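Glucose-6-phosphate isomerase like protein (Thermus thermophilus, PDB 1WIW) probably isomerises phosphorylated sugars such as glucose 6-phosphate or mannose 6-phosphate. Local coordinates at residues 66-71 with 92-97; 151-156 with 263-268; 201-206 with 231-236. All coordinates share one frame; numbering follows the deposited sequence.

Interaction 1: 66-71 with 92-97; sequences FLLEGG and VRVGFR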
loop_
_atom_site.group_PDB
_atom_site.type_symbol
_atom_site.label_atom_id
_atom_site.label_comp_id
_atom_site.label_asym_id
_atom_site.label_seq_id
_atom_site.Cartn_x
_atom_site.Cartn_y
_atom_site.Cartn_z
ATOM N N PHE B 66 -4.793 -2.693 22.932
ATOM C CA PHE B 66 -4.306 -3.977 22.454
ATOM C C PHE B 66 -3.156 -3.749 21.484
ATOM O O PHE B 66 -3.330 -3.158 20.418
ATOM C CB PHE B 66 -5.430 -4.748 21.765
ATOM C CG PHE B 66 -6.509 -5.199 22.700
ATOM C CD1 PHE B 66 -6.265 -6.203 23.631
ATOM C CD2 PHE B 66 -7.768 -4.611 22.663
ATOM C CE1 PHE B 66 -7.260 -6.614 24.517
ATOM C CE2 PHE B 66 -8.771 -5.015 23.545
ATOM C CZ PHE B 66 -8.515 -6.017 24.473
ATOM N N LEU B 67 -1.977 -4.216 21.874
ATOM C CA LEU B 67 -0.776 -4.072 21.057
ATOM C C LEU B 67 -0.558 -5.406 20.352
ATOM O O LEU B 67 -0.072 -6.353 20.960
ATOM C CB LEU B 67 0.408 -3.745 21.969
ATOM C CG LEU B 67 1.503 -2.802 21.472
ATOM C CD1 LEU B 67 0.883 -1.511 20.960
ATOM C CD2 LEU B 67 2.473 -2.516 22.618
ATOM N N LEU B 68 -0.932 -5.481 19.076
ATOM C CA LEU B 68 -0.793 -6.719 18.311
ATOM C C LEU B 68 0.600 -6.830 17.698
ATOM O O LEU B 68 0.826 -6.427 16.554
ATOM C CB LEU B 68 -1.872 -6.775 17.218
ATOM C CG LEU B 68 -3.283 -6.399 17.692
ATOM C CD1 LEU B 68 -4.292 -6.627 16.574
ATOM C CD2 LEU B 68 -3.656 -7.228 18.911
ATOM N N GLU B 69 1.527 -7.388 18.472
ATOM C CA GLU B 69 2.915 -7.536 18.050
ATOM C C GLU B 69 3.128 -8.740 17.144
ATOM O O GLU B 69 3.650 -9.773 17.576
ATOM C CB GLU B 69 3.811 -7.647 19.283
ATOM C CG GLU B 69 3.587 -6.519 20.271
ATOM C CD GLU B 69 4.481 -6.607 21.492
ATOM O OE1 GLU B 69 4.334 -5.746 22.387
ATOM O OE2 GLU B 69 5.325 -7.526 21.559
ATOM N N GLY B 70 2.733 -8.584 15.883
ATOM C CA GLY B 70 2.860 -9.657 14.911
ATOM C C GLY B 70 4.168 -9.681 14.144
ATOM O O GLY B 70 4.254 -10.311 13.086
ATOM N N GLY B 71 5.173 -8.974 14.656
ATOM C CA GLY B 71 6.479 -8.961 14.019
ATOM C C GLY B 71 6.900 -7.766 13.178
ATOM O O GLY B 71 6.085 -6.925 12.788
ATOM N N VAL B 92 -2.194 -4.474 26.636
ATOM C CA VAL B 92 -2.276 -5.921 26.501
ATOM C C VAL B 92 -1.528 -6.329 25.239
ATOM O O VAL B 92 -1.968 -6.049 24.124
ATOM C CB VAL B 92 -3.735 -6.407 26.404
ATOM C CG1 VAL B 92 -3.760 -7.909 26.169
ATOM C CG2 VAL B 92 -4.481 -6.071 27.687
ATOM N N ARG B 93 -0.391 -6.991 25.432
ATOM C CA ARG B 93 0.453 -7.436 24.334
ATOM C C ARG B 93 0.023 -8.795 23.800
ATOM O O ARG B 93 -0.028 -9.780 24.539
ATOM C CB ARG B 93 1.908 -7.517 24.797
ATOM C CG ARG B 93 2.494 -6.204 25.293
ATOM C CD ARG B 93 3.880 -6.440 25.873
ATOM N NE ARG B 93 4.786 -7.009 24.881
ATOM C CZ ARG B 93 5.917 -7.643 25.172
ATOM N NH1 ARG B 93 6.290 -7.797 26.436
ATOM N NH2 ARG B 93 6.676 -8.126 24.199
ATOM N N VAL B 94 -0.279 -8.832 22.508
ATOM C CA VAL B 94 -0.704 -10.051 21.835
ATOM C C VAL B 94 0.253 -10.299 20.670
ATOM O O VAL B 94 0.339 -9.481 19.755
ATOM C CB VAL B 94 -2.138 -9.897 21.283
ATOM C CG1 VAL B 94 -2.604 -11.194 20.677
ATOM C CG2 VAL B 94 -3.077 -9.458 22.391
ATOM N N GLY B 95 0.974 -11.419 20.707
ATOM C CA GLY B 95 1.912 -11.715 19.635
ATOM C C GLY B 95 2.606 -13.057 19.755
ATOM O O GLY B 95 2.089 -13.974 20.387
ATOM N N PHE B 96 3.786 -13.180 19.153
ATOM C CA PHE B 96 4.519 -14.444 19.204
ATOM C C PHE B 96 5.726 -14.456 20.138
ATOM O O PHE B 96 6.210 -15.526 20.499
ATOM C CB PHE B 96 4.970 -14.857 17.804
ATOM C CG PHE B 96 5.862 -13.858 17.137
ATOM C CD1 PHE B 96 5.327 -12.756 16.485
ATOM C CD2 PHE B 96 7.244 -14.008 17.178
ATOM C CE1 PHE B 96 6.157 -11.815 15.880
ATOM C CE2 PHE B 96 8.083 -13.075 16.579
ATOM C CZ PHE B 96 7.541 -11.975 15.929
ATOM N N ARG B 97 6.220 -13.284 20.525
ATOM C CA ARG B 97 7.369 -13.230 21.423
ATOM C C ARG B 97 6.978 -13.774 22.795
ATOM O O ARG B 97 5.842 -13.605 23.239
ATOM C CB ARG B 97 7.894 -11.799 21.555
ATOM C CG ARG B 97 8.437 -11.222 20.253
ATOM C CD ARG B 97 9.181 -9.911 20.481
ATOM N NE ARG B 97 9.615 -9.289 19.229
ATOM C CZ ARG B 97 10.455 -9.845 18.358
ATOM N NH1 ARG B 97 10.966 -11.047 18.590
ATOM N NH2 ARG B 97 10.786 -9.195 17.250
#
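F66-G70 and V92-G95 belong to the neighbouring parallel strands 64-70 and 90-95 in the parallel sheet of the N-terminal SIS domain, joined through helix 76-83 as a beta-alpha-beta crossover. Two good backbone bonds tie them, L67 N to V92 O at 2.9 Å and V94 N to L67 O at 2.9 Å; a third, from E69 N to V94 O, is weak and strongly bent.

On one face, F66 and V92 lie side by side and point the same way, with F66 CD1 3.8 Å from V92 CB. L68 and V94 repeat this, L68 CD2 lying 3.9 Å from V94 CB. Apolar residues suit this face, because helix 110-121 covers F66 and L68.

The other face carries L67, E69 and R93, with helix 76-83 over L67 and E69. E69, extended beyond CG, offers its carboxylate to the side of the R93 guanidinium, and the bend in R93 (chi3 59°) turns NE and NH2 to meet it. NE binds OE1 of E69 at 2.8 Å, lying 33° out of the carboxylate plane, while NH2 of R93 takes the syn lone pair of E69 OE2 at 3.0 Å. The two flat groups are twisted 31° apart, yet the two-nitrogen grip should fix the carboxylate's rotation and offset its charge in this buried place.

Glycines serve the strand ends: G95 brings its bare CA against E69 O, and G71 adopts a positive phi. Beside them the F96 ring turns its edge to the backbone, CE1 reaching 3.2 Å from G71 N.

Interaction 2: 151-156 with 263-268; sequences NPAKFL and AWTAYY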
loop_
_atom_site.group_PDB
_atom_site.type_symbol
_atom_site.label_atom_id
_atom_site.label_comp_id
_atom_site.label_asym_id
_atom_site.label_seq_id
_atom_site.Cartn_x
_atom_site.Cartn_y
_atom_site.Cartn_z
ATOM N N ASN B 151 -13.695 -25.875 -7.861
ATOM C CA ASN B 151 -12.908 -25.190 -6.845
ATOM C C ASN B 151 -12.412 -23.845 -7.382
ATOM O O ASN B 151 -11.571 -23.803 -8.277
ATOM C CB ASN B 151 -11.724 -26.081 -6.463
ATOM C CG ASN B 151 -10.968 -25.567 -5.261
ATOM O OD1 ASN B 151 -10.701 -24.376 -5.147
ATOM N ND2 ASN B 151 -10.603 -26.476 -4.359
ATOM N N PRO B 152 -12.936 -22.729 -6.844
ATOM C CA PRO B 152 -12.551 -21.377 -7.272
ATOM C C PRO B 152 -11.081 -21.035 -7.056
ATOM O O PRO B 152 -10.490 -20.324 -7.866
ATOM C CB PRO B 152 -13.472 -20.471 -6.447
ATOM C CG PRO B 152 -14.671 -21.327 -6.216
ATOM C CD PRO B 152 -14.058 -22.667 -5.893
ATOM N N ALA B 153 -10.503 -21.522 -5.960
ATOM C CA ALA B 153 -9.100 -21.252 -5.657
ATOM C C ALA B 153 -8.186 -21.987 -6.628
ATOM O O ALA B 153 -7.202 -21.421 -7.102
ATOM C CB ALA B 153 -8.772 -21.659 -4.218
ATOM N N LYS B 154 -8.503 -23.246 -6.922
ATOM C CA LYS B 154 -7.692 -24.013 -7.866
ATOM C C LYS B 154 -7.803 -23.364 -9.238
ATOM O O LYS B 154 -6.805 -23.197 -9.934
ATOM C CB LYS B 154 -8.166 -25.472 -7.967
ATOM C CG LYS B 154 -7.848 -26.320 -6.749
ATOM C CD LYS B 154 -8.162 -27.792 -6.986
ATOM C CE LYS B 154 -7.906 -28.631 -5.736
ATOM N NZ LYS B 154 -8.302 -30.059 -5.930
ATOM N N PHE B 155 -9.024 -23.007 -9.625
ATOM C CA PHE B 155 -9.251 -22.383 -10.920
ATOM C C PHE B 155 -8.473 -21.074 -11.039
ATOM O O PHE B 155 -7.807 -20.844 -12.044
ATOM C CB PHE B 155 -10.740 -22.111 -11.138
ATOM C CG PHE B 155 -11.076 -21.703 -12.550
ATOM C CD1 PHE B 155 -11.269 -22.665 -13.540
ATOM C CD2 PHE B 155 -11.153 -20.356 -12.901
ATOM C CE1 PHE B 155 -11.531 -22.292 -14.861
ATOM C CE2 PHE B 155 -11.411 -19.971 -14.219
ATOM C CZ PHE B 155 -11.600 -20.943 -15.201
ATOM N N LEU B 156 -8.552 -20.223 -10.015
ATOM C CA LEU B 156 -7.851 -18.935 -10.040
ATOM C C LEU B 156 -6.332 -19.115 -10.045
ATOM O O LEU B 156 -5.611 -18.351 -10.685
ATOM C CB LEU B 156 -8.261 -18.070 -8.841
ATOM C CG LEU B 156 -7.636 -16.665 -8.772
ATOM C CD1 LEU B 156 -7.919 -15.915 -10.076
ATOM C CD2 LEU B 156 -8.200 -15.888 -7.575
ATOM N N ALA B 263 -6.107 -17.059 0.420
ATOM C CA ALA B 263 -5.089 -17.846 1.118
ATOM C C ALA B 263 -5.051 -19.213 0.442
ATOM O O ALA B 263 -3.983 -19.747 0.154
ATOM C CB ALA B 263 -5.436 -17.993 2.597
ATOM N N TRP B 264 -6.232 -19.771 0.188
ATOM C CA TRP B 264 -6.336 -21.058 -0.488
ATOM C C TRP B 264 -5.775 -20.964 -1.906
ATOM O O TRP B 264 -5.106 -21.879 -2.381
ATOM C CB TRP B 264 -7.801 -21.509 -0.558
ATOM C CG TRP B 264 -8.231 -22.381 0.591
ATOM C CD1 TRP B 264 -9.113 -22.061 1.579
ATOM C CD2 TRP B 264 -7.809 -23.728 0.849
ATOM N NE1 TRP B 264 -9.274 -23.126 2.440
ATOM C CE2 TRP B 264 -8.483 -24.161 2.015
ATOM C CE3 TRP B 264 -6.928 -24.611 0.207
ATOM C CZ2 TRP B 264 -8.303 -25.442 2.555
ATOM C CZ3 TRP B 264 -6.748 -25.891 0.746
ATOM C CH2 TRP B 264 -7.434 -26.291 1.908
ATOM N N THR B 265 -6.054 -19.852 -2.583
ATOM C CA THR B 265 -5.578 -19.663 -3.946
ATOM C C THR B 265 -4.047 -19.633 -3.948
ATOM O O THR B 265 -3.407 -20.293 -4.765
ATOM C CB THR B 265 -6.138 -18.351 -4.541
ATOM O OG1 THR B 265 -7.572 -18.422 -4.571
ATOM C CG2 THR B 265 -5.612 -18.127 -5.956
ATOM N N ALA B 266 -3.474 -18.873 -3.018
ATOM C CA ALA B 266 -2.026 -18.765 -2.892
ATOM C C ALA B 266 -1.435 -20.146 -2.605
ATOM O O ALA B 266 -0.356 -20.476 -3.090
ATOM C CB ALA B 266 -1.673 -17.798 -1.768
ATOM N N TYR B 267 -2.152 -20.943 -1.812
ATOM C CA TYR B 267 -1.718 -22.298 -1.462
ATOM C C TYR B 267 -1.561 -23.139 -2.727
ATOM O O TYR B 267 -0.521 -23.776 -2.945
ATOM C CB TYR B 267 -2.752 -22.961 -0.541
ATOM C CG TYR B 267 -2.493 -24.433 -0.257
ATOM C CD1 TYR B 267 -1.549 -24.834 0.693
ATOM C CD2 TYR B 267 -3.161 -25.424 -0.974
ATOM C CE1 TYR B 267 -1.276 -26.194 0.920
ATOM C CE2 TYR B 267 -2.896 -26.783 -0.758
ATOM C CZ TYR B 267 -1.953 -27.161 0.185
ATOM O OH TYR B 267 -1.675 -28.503 0.363
ATOM N N TYR B 268 -2.609 -23.149 -3.549
ATOM C CA TYR B 268 -2.599 -23.902 -4.800
ATOM C C TYR B 268 -1.575 -23.363 -5.800
ATOM O O TYR B 268 -0.972 -24.136 -6.543
ATOM C CB TYR B 268 -4.000 -23.911 -5.425
ATOM C CG TYR B 268 -4.981 -24.768 -4.652
ATOM C CD1 TYR B 268 -6.170 -24.231 -4.148
ATOM C CD2 TYR B 268 -4.699 -26.116 -4.388
ATOM C CE1 TYR B 268 -7.059 -25.017 -3.388
ATOM C CE2 TYR B 268 -5.575 -26.907 -3.634
ATOM C CZ TYR B 268 -6.748 -26.352 -3.135
ATOM O OH TYR B 268 -7.588 -27.121 -2.354
#
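Y268 has the most surface buried here, with K154 over the centre of one face of its ring and its own neighbour Y267 toward the rim of the other. CG of K154 sits almost straight above the middle of the Y268 ring, 3.6 Å from the centroid and 6° off the normal, a CH-pi contact. From there the extended lysine chain runs on across the same face until CE lies 3.6 Å from CE2 of Y268. A long aliphatic chain with a charged end suits this path: methylenes cover the aromatic ring, and NZ continues to the carbonyls of P144, V146 and L4 and to a salt bridge with D5.

A153 meets one edge of the ring, its CB near the ring plane, 3.7 Å from Y268 CD1. These residues join the start of helix 152-160 to the long helix 251-272, within the C-terminal SIS domain; the axes of the two short segments approach to 8.0 Å with a crossing angle of -50°. N151 is the N-cap of helix 152-160. Its OD1 accepts from K154 N at 3.0 Å, the donor standing above the amide plane, and weakly from A153 N, while its ND2 and the Y268 hydroxyl both bond to L142 O.

At the closest point of the backbones A153 faces T265. The methyl of A153 is small enough to let T265 OG1 come to 3.4 Å from A153 CA. Chi1 of -61° puts that hydroxyl beside the threonine's own backbone N, where it bonds to R261 O one helical turn back. The same torsion sends the T265 methyl, CG2, across to L156, whose CG it meets at 3.8 Å.

Interaction 3: 201-206 with 231-236; sequences FFLVGL and KEILES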
loop_
_atom_site.group_PDB
_atom_site.type_symbol
_atom_site.label_atom_id
_atom_site.label_comp_id
_atom_site.label_asym_id
_atom_site.label_seq_id
_atom_site.Cartn_x
_atom_site.Cartn_y
_atom_site.Cartn_z
ATOM N N PHE B 201 -4.796 5.185 -11.936
ATOM C CA PHE B 201 -3.641 4.331 -12.165
ATOM C C PHE B 201 -3.921 3.339 -13.301
ATOM O O PHE B 201 -3.098 3.161 -14.210
ATOM C CB PHE B 201 -3.323 3.581 -10.867
ATOM C CG PHE B 201 -2.226 2.564 -10.992
ATOM C CD1 PHE B 201 -0.895 2.956 -11.068
ATOM C CD2 PHE B 201 -2.525 1.206 -11.006
ATOM C CE1 PHE B 201 0.127 2.010 -11.153
ATOM C CE2 PHE B 201 -1.512 0.250 -11.092
ATOM C CZ PHE B 201 -0.183 0.657 -11.165
ATOM N N PHE B 202 -5.087 2.702 -13.251
ATOM C CA PHE B 202 -5.467 1.728 -14.270
ATOM C C PHE B 202 -5.526 2.363 -15.661
ATOM O O PHE B 202 -5.166 1.737 -16.650
ATOM C CB PHE B 202 -6.831 1.122 -13.933
ATOM C CG PHE B 202 -6.868 0.379 -12.621
ATOM C CD1 PHE B 202 -8.074 0.200 -11.952
ATOM C CD2 PHE B 202 -5.707 -0.160 -12.068
ATOM C CE1 PHE B 202 -8.129 -0.508 -10.745
ATOM C CE2 PHE B 202 -5.749 -0.869 -10.863
ATOM C CZ PHE B 202 -6.966 -1.044 -10.200
ATOM N N LEU B 203 -5.982 3.609 -15.715
ATOM C CA LEU B 203 -6.126 4.350 -16.965
ATOM C C LEU B 203 -4.837 4.762 -17.661
ATOM O O LEU B 203 -4.729 4.639 -18.878
ATOM C CB LEU B 203 -6.961 5.612 -16.732
ATOM C CG LEU B 203 -8.468 5.469 -16.541
ATOM C CD1 LEU B 203 -9.045 6.775 -16.025
ATOM C CD2 LEU B 203 -9.117 5.082 -17.869
ATOM N N VAL B 204 -3.859 5.246 -16.902
ATOM C CA VAL B 204 -2.614 5.717 -17.507
ATOM C C VAL B 204 -1.362 4.867 -17.329
ATOM O O VAL B 204 -0.483 4.868 -18.193
ATOM C CB VAL B 204 -2.285 7.147 -17.017
ATOM C CG1 VAL B 204 -3.346 8.122 -17.507
ATOM C CG2 VAL B 204 -2.213 7.174 -15.502
ATOM N N GLY B 205 -1.275 4.134 -16.225
ATOM C CA GLY B 205 -0.087 3.338 -15.981
ATOM C C GLY B 205 0.009 1.940 -16.568
ATOM O O GLY B 205 1.061 1.310 -16.465
ATOM N N LEU B 206 -1.056 1.448 -17.193
ATOM C CA LEU B 206 -1.031 0.093 -17.741
ATOM C C LEU B 206 -1.047 -0.007 -19.264
ATOM O O LEU B 206 -2.056 -0.397 -19.855
ATOM C CB LEU B 206 -2.202 -0.713 -17.174
ATOM C CG LEU B 206 -2.332 -0.729 -15.650
ATOM C CD1 LEU B 206 -3.530 -1.575 -15.250
ATOM C CD2 LEU B 206 -1.059 -1.280 -15.034
ATOM N N LYS B 231 -13.377 -2.755 -13.923
ATOM C CA LYS B 231 -13.485 -3.789 -14.944
ATOM C C LYS B 231 -13.522 -3.191 -16.346
ATOM O O LYS B 231 -12.816 -3.657 -17.244
ATOM C CB LYS B 231 -14.734 -4.643 -14.712
ATOM C CG LYS B 231 -14.964 -5.713 -15.774
ATOM C CD LYS B 231 -16.175 -6.561 -15.435
ATOM C CE LYS B 231 -16.397 -7.667 -16.457
ATOM N NZ LYS B 231 -17.569 -8.516 -16.086
ATOM N N GLU B 232 -14.336 -2.157 -16.536
ATOM C CA GLU B 232 -14.436 -1.523 -17.850
ATOM C C GLU B 232 -13.084 -0.980 -18.316
ATOM O O GLU B 232 -12.758 -1.029 -19.501
ATOM C CB GLU B 232 -15.469 -0.392 -17.827
ATOM C CG GLU B 232 -15.622 0.318 -19.172
ATOM C CD GLU B 232 -16.793 1.290 -19.203
ATOM O OE1 GLU B 232 -17.957 0.832 -19.131
ATOM O OE2 GLU B 232 -16.546 2.513 -19.297
ATOM N N ILE B 233 -12.289 -0.478 -17.381
ATOM C CA ILE B 233 -10.980 0.066 -17.721
ATOM C C ILE B 233 -9.929 -1.018 -17.991
ATOM O O ILE B 233 -9.261 -1.006 -19.028
ATOM C CB ILE B 233 -10.473 1.001 -16.594
ATOM C CG1 ILE B 233 -11.374 2.239 -16.517
ATOM C CG2 ILE B 233 -9.017 1.396 -16.846
ATOM C CD1 ILE B 233 -11.107 3.136 -15.326
ATOM N N LEU B 234 -9.802 -1.963 -17.065
ATOM C CA LEU B 234 -8.810 -3.033 -17.180
ATOM C C LEU B 234 -9.076 -4.069 -18.266
ATOM O O LEU B 234 -8.147 -4.687 -18.785
ATOM C CB LEU B 234 -8.673 -3.749 -15.834
ATOM C CG LEU B 234 -8.239 -2.883 -14.651
ATOM C CD1 LEU B 234 -8.305 -3.689 -13.368
ATOM C CD2 LEU B 234 -6.835 -2.379 -14.886
ATOM N N GLU B 235 -10.343 -4.258 -18.605
ATOM C CA GLU B 235 -10.737 -5.246 -19.601
ATOM C C GLU B 235 -9.847 -5.253 -20.848
ATOM O O GLU B 235 -9.341 -6.297 -21.261
ATOM C CB GLU B 235 -12.197 -5.007 -19.994
ATOM C CG GLU B 235 -12.946 -6.263 -20.382
ATOM C CD GLU B 235 -14.413 -5.997 -20.661
ATOM O OE1 GLU B 235 -15.122 -5.538 -19.739
ATOM O OE2 GLU B 235 -14.856 -6.244 -21.803
ATOM N N SER B 236 -9.651 -4.080 -21.435
ATOM C CA SER B 236 -8.840 -3.944 -22.640
ATOM C C SER B 236 -7.350 -3.754 -22.372
ATOM O O SER B 236 -6.536 -3.833 -23.296
ATOM C CB SER B 236 -9.339 -2.747 -23.445
ATOM O OG SER B 236 -9.318 -1.577 -22.640
#
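F202 and L234 make the close-fitting half of this contact, an aromatic ring against a branched side chain. The two carbons of the leucine fork divide the work. CD1 stands over the centre of the F202 ring, 4.1 Å from the centroid and 11° off the normal, a CH-pi contact, while CD2 drops toward the root of the ring, 3.6 Å from F202 CG. Beyond it lies L206, whose CD1 comes within 3.4 Å of L234 CD2, tighter than ordinary van der Waals contact. L234 can reach both partners because its CG stands beside its backbone N (chi1 -59°); although its CB does not start straight at the other segment, the end of the side chain swings in.

This is the sheet side of the contact. In the C-terminal SIS domain helix 225-234 links the parallel strands 216-221 and 240-244 as a beta-alpha-beta crossover, and helix 198-204 packs beside it. F202 and L206 rest on L166 and L234 on A218 and L220, so bulky apolar residues fill the layer between helices and sheet.

Away from the sheet the contacts are still close, but the residues border solvent. I233 turns toward the other helix, its two ends meeting different residues: CG2 lies 3.7 Å from F202 CB, and CD1 lies 3.7 Å from L203 CG. The L203 and I233 side chains cross at about a right angle, and both stay partly exposed. L203 also leans on R237 and on L74 of the second subunit, so a leucine serves at once this contact and the dimer interface.

Overall arrangement
Interaction 1 lies in the N-terminal SIS domain and interactions 2 and 3 in the C-terminal one; the centres of 1 and 3 are about 39 Å apart, and none of the three touches another. Interaction 1 joins adjacent strands, so backbone hydrogen bonds and a salt bridge accompany its apolar contacts; it is mostly buried, with R93 and F96 partly exposed. The other two pair helices through side-chain packing: 151-156 with 263-268 is fully buried, its polar ends bonded to partners outside the two segments, whereas 201-206 with 231-236 is wholly apolar, partly exposed, and lies where the second subunit packs against it. Interaction 3 also falls within the chain span bracketed by interaction 2.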